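Local coordinates for glutathione S-transferase family protein (Pseudomonas putida, PDB 3LXZ) that probably conjugates reduced glutathione to a wide range of hydrophobic electrophiles, as a transferase of the GST superfamily, at residues A[55-60]-A[67-72]. Sequence-based numbering, arbitrary orientation.
Sequences TEHGFL and LDYIEQ
Y69 carries this contact from the helix side, reaching out to touch T55, H57 and L60 of the hairpin. Its CG stands anti to the backbone N (chi1 -179°), which sends the ring away from helix 63-73 and toward the sheet. The apolar part comes first: L60 lays CD1 over one ring face in a CH-pi contact, 3.8 Å from the centroid of the Y69 ring and displaced toward CG, its nearest ring atom. Farther out along the ring, T55 brings its methyl in obliquely, with CG2 3.6 Å from Y69 CE2.

The phenol end meets H57 edge-on. Y69 OH lies near the imidazole plane, 3.7 Å from H57 ND1, too far for a hydrogen bond, and that buried nitrogen has no partner in the model.

No hydrogen bond crosses between the hairpin and the helix; the side-chain bonds lie in the turn. A type I turn runs from T55 to G58, and T55 OG1 braces it twice, accepting from H57 N at 3.0 Å in an ST turn and donating to G58 O, also at 3.0 Å. G58 O receives the backbone N of T55 as well, so two donors grip it. A valine in place of T55 would probably leave H57 N without its acceptor and G58 O with one donor fewer, the turn then held by its backbone bonds without the hydroxyl brace.

F85 of the second subunit packs on T55, H57 and L60, and A88 of that subunit on Y69, placing the cluster at the dimer interface. The whole is the closing beta-beta-alpha unit of the thioredoxin-like glutathione-binding domain, its last hairpin packed against the helix that follows.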
ATOM      1  N   THR A  55     -21.237  -3.183  -0.171  1.00 22.22           N
ATOM      2  CA  THR A  55     -21.828  -3.564  -1.454  1.00 22.82           C
ATOM      3  C   THR A  55     -22.837  -4.695  -1.188  1.00 24.01           C
ATOM      4  O   THR A  55     -22.878  -5.239  -0.072  1.00 23.13           O
ATOM      5  CB  THR A  55     -20.757  -4.082  -2.438  1.00 22.94           C
ATOM      6  OG1 THR A  55     -20.378  -5.420  -2.066  1.00 22.59           O
ATOM      7  CG2 THR A  55     -19.511  -3.161  -2.444  1.00 22.59           C
ATOM      8  N   GLU A  56     -23.637  -5.045  -2.201  1.00 25.64           N
ATOM      9  CA  GLU A  56     -24.458  -6.254  -2.143  1.00 27.50           C
ATOM     10  C   GLU A  56     -23.689  -7.533  -1.775  1.00 27.58           C
ATOM     11  O   GLU A  56     -24.274  -8.474  -1.218  1.00 27.74           O
ATOM     12  CB  GLU A  56     -25.253  -6.461  -3.454  1.00 28.56           C
ATOM     13  CG  GLU A  56     -24.398  -6.453  -4.721  1.00 33.28           C
ATOM     14  CD  GLU A  56     -25.115  -6.997  -5.956  1.00 38.91           C
ATOM     15  OE1 GLU A  56     -25.788  -8.049  -5.847  1.00 43.97           O
ATOM     16  OE2 GLU A  56     -24.974  -6.390  -7.037  1.00 41.30           O
ATOM     17  N   HIS A  57     -22.395  -7.573  -2.076  1.00 26.42           N
ATOM     18  CA  HIS A  57     -21.568  -8.755  -1.769  1.00 27.10           C
ATOM     19  C   HIS A  57     -20.874  -8.712  -0.394  1.00 25.93           C
ATOM     20  O   HIS A  57     -20.245  -9.701   0.012  1.00 27.70           O
ATOM     21  CB  HIS A  57     -20.536  -8.992  -2.879  1.00 26.86           C
ATOM     22  CG  HIS A  57     -21.133  -9.050  -4.251  1.00 29.21           C
ATOM     23  ND1 HIS A  57     -20.927  -8.066  -5.201  1.00 33.07           N
ATOM     24  CD2 HIS A  57     -21.958  -9.960  -4.824  1.00 30.11           C
ATOM     25  CE1 HIS A  57     -21.578  -8.381  -6.308  1.00 31.35           C
ATOM     26  NE2 HIS A  57     -22.216  -9.521  -6.103  1.00 32.94           N
ATOM     27  N   GLY A  58     -21.003  -7.594   0.322  1.00 24.84           N
ATOM     28  CA  GLY A  58     -20.309  -7.388   1.611  1.00 22.59           C
ATOM     29  C   GLY A  58     -19.388  -6.167   1.638  1.00 21.40           C
ATOM     30  O   GLY A  58     -19.443  -5.326   0.766  1.00 20.23           O
ATOM     31  N   PHE A  59     -18.569  -6.060   2.682  1.00 20.42           N
ATOM     32  CA  PHE A  59     -17.735  -4.888   2.908  1.00 20.38           C
ATOM     33  C   PHE A  59     -16.375  -4.992   2.219  1.00 20.00           C
ATOM     34  O   PHE A  59     -15.763  -6.071   2.222  1.00 20.55           O
ATOM     35  CB  PHE A  59     -17.448  -4.749   4.404  1.00 20.25           C
ATOM     36  CG  PHE A  59     -18.620  -4.323   5.229  1.00 25.21           C
ATOM     37  CD1 PHE A  59     -19.183  -3.053   5.081  1.00 26.92           C
ATOM     38  CD2 PHE A  59     -19.135  -5.185   6.207  1.00 25.89           C
ATOM     39  CE1 PHE A  59     -20.271  -2.674   5.882  1.00 27.74           C
ATOM     40  CE2 PHE A  59     -20.215  -4.804   7.006  1.00 28.85           C
ATOM     41  CZ  PHE A  59     -20.768  -3.552   6.848  1.00 27.12           C
ATOM     42  N   LEU A  60     -15.899  -3.875   1.656  1.00 18.16           N
ATOM     43  CA  LEU A  60     -14.498  -3.740   1.203  1.00 17.86           C
ATOM     44  C   LEU A  60     -13.872  -2.571   1.930  1.00 16.31           C
ATOM     45  O   LEU A  60     -14.481  -1.496   1.969  1.00 18.09           O
ATOM     46  CB  LEU A  60     -14.424  -3.447  -0.305  1.00 17.79           C
ATOM     47  CG  LEU A  60     -14.726  -4.530  -1.327  1.00 19.84           C
ATOM     48  CD1 LEU A  60     -14.860  -3.959  -2.723  1.00 23.03           C
ATOM     49  CD2 LEU A  60     -13.647  -5.631  -1.293  1.00 22.54           C
ATOM     50  N   LEU A  67     -11.456   2.102  -4.547  1.00 15.22           N
ATOM     51  CA  LEU A  67     -11.453   2.888  -5.786  1.00 15.29           C
ATOM     52  C   LEU A  67     -11.357   1.984  -7.030  1.00 15.91           C
ATOM     53  O   LEU A  67     -12.046   2.219  -8.047  1.00 15.12           O
ATOM     54  CB  LEU A  67     -10.316   3.933  -5.789  1.00 15.13           C
ATOM     55  CG  LEU A  67     -10.379   5.046  -4.758  1.00 17.17           C
ATOM     56  CD1 LEU A  67      -9.102   5.881  -4.802  1.00 17.47           C
ATOM     57  CD2 LEU A  67     -11.604   5.892  -5.115  1.00 17.38           C
ATOM     58  N   ASP A  68     -10.545   0.924  -6.946  1.00 16.65           N
ATOM     59  CA  ASP A  68     -10.410  -0.017  -8.044  1.00 16.98           C
ATOM     60  C   ASP A  68     -11.705  -0.782  -8.310  1.00 17.91           C
ATOM     61  O   ASP A  68     -12.075  -0.958  -9.485  1.00 19.42           O
ATOM     62  CB  ASP A  68      -9.285  -1.019  -7.777  1.00 17.88           C
ATOM     63  CG  ASP A  68      -7.908  -0.505  -8.183  1.00 20.52           C
ATOM     64  OD1 ASP A  68      -7.784   0.527  -8.905  1.00 21.85           O
ATOM     65  OD2 ASP A  68      -6.933  -1.170  -7.760  1.00 22.01           O
ATOM     66  N   TYR A  69     -12.370  -1.227  -7.241  1.00 18.60           N
ATOM     67  CA  TYR A  69     -13.685  -1.861  -7.333  1.00 19.37           C
ATOM     68  C   TYR A  69     -14.693  -0.920  -7.966  1.00 19.50           C
ATOM     69  O   TYR A  69     -15.411  -1.333  -8.854  1.00 20.32           O
ATOM     70  CB  TYR A  69     -14.182  -2.287  -5.955  1.00 19.55           C
ATOM     71  CG  TYR A  69     -15.528  -2.974  -5.991  1.00 19.39           C
ATOM     72  CD1 TYR A  69     -15.653  -4.308  -6.348  1.00 19.48           C
ATOM     73  CD2 TYR A  69     -16.680  -2.277  -5.647  1.00 21.40           C
ATOM     74  CE1 TYR A  69     -16.915  -4.940  -6.361  1.00 20.08           C
ATOM     75  CE2 TYR A  69     -17.937  -2.892  -5.667  1.00 21.58           C
ATOM     76  CZ  TYR A  69     -18.034  -4.227  -6.022  1.00 23.00           C
ATOM     77  OH  TYR A  69     -19.269  -4.832  -6.024  1.00 25.93           O
ATOM     78  N   ILE A  70     -14.712   0.344  -7.537  1.00 19.99           N
ATOM     79  CA  ILE A  70     -15.635   1.318  -8.128  1.00 20.27           C
ATOM     80  C   ILE A  70     -15.419   1.499  -9.637  1.00 20.96           C
ATOM     81  O   ILE A  70     -16.392   1.484 -10.412  1.00 20.96           O
ATOM     82  CB  ILE A  70     -15.626   2.646  -7.360  1.00 19.68           C
ATOM     83  CG1 ILE A  70     -16.233   2.470  -5.980  1.00 20.83           C
ATOM     84  CG2 ILE A  70     -16.462   3.726  -8.077  1.00 19.52           C
ATOM     85  CD1 ILE A  70     -16.013   3.692  -5.061  1.00 21.79           C
ATOM     86  N   GLU A  71     -14.163   1.666 -10.065  1.00 20.63           N
ATOM     87  CA  GLU A  71     -13.847   1.777 -11.499  1.00 21.77           C
ATOM     88  C   GLU A  71     -14.397   0.625 -12.361  1.00 22.10           C
ATOM     89  O   GLU A  71     -14.992   0.836 -13.420  1.00 21.92           O
ATOM     90  CB  GLU A  71     -12.338   1.900 -11.731  1.00 22.04           C
ATOM     91  CG  GLU A  71     -11.772   3.298 -11.601  1.00 22.94           C
ATOM     92  CD  GLU A  71     -12.656   4.385 -12.243  1.00 21.81           C
ATOM     93  OE1 GLU A  71     -13.297   5.086 -11.450  1.00 22.45           O
ATOM     94  OE2 GLU A  71     -12.731   4.512 -13.506  1.00 21.12           O
ATOM     95  N   GLN A  72     -14.161  -0.588 -11.864  1.00 21.70           N
ATOM     96  CA  GLN A  72     -14.494  -1.829 -12.489  1.00 23.05           C
ATOM     97  C   GLN A  72     -15.999  -2.051 -12.609  1.00 22.73           C
ATOM     98  O   GLN A  72     -16.467  -2.557 -13.628  1.00 24.24           O
ATOM     99  CB  GLN A  72     -13.932  -2.927 -11.593  1.00 23.27           C
ATOM    100  CG  GLN A  72     -14.252  -4.291 -12.029  1.00 28.61           C
ATOM    101  CD  GLN A  72     -13.059  -4.905 -12.613  1.00 36.36           C
ATOM    102  OE1 GLN A  72     -12.405  -5.756 -11.976  1.00 37.65           O
ATOM    103  NE2 GLN A  72     -12.687  -4.430 -13.817  1.00 37.73           N
TER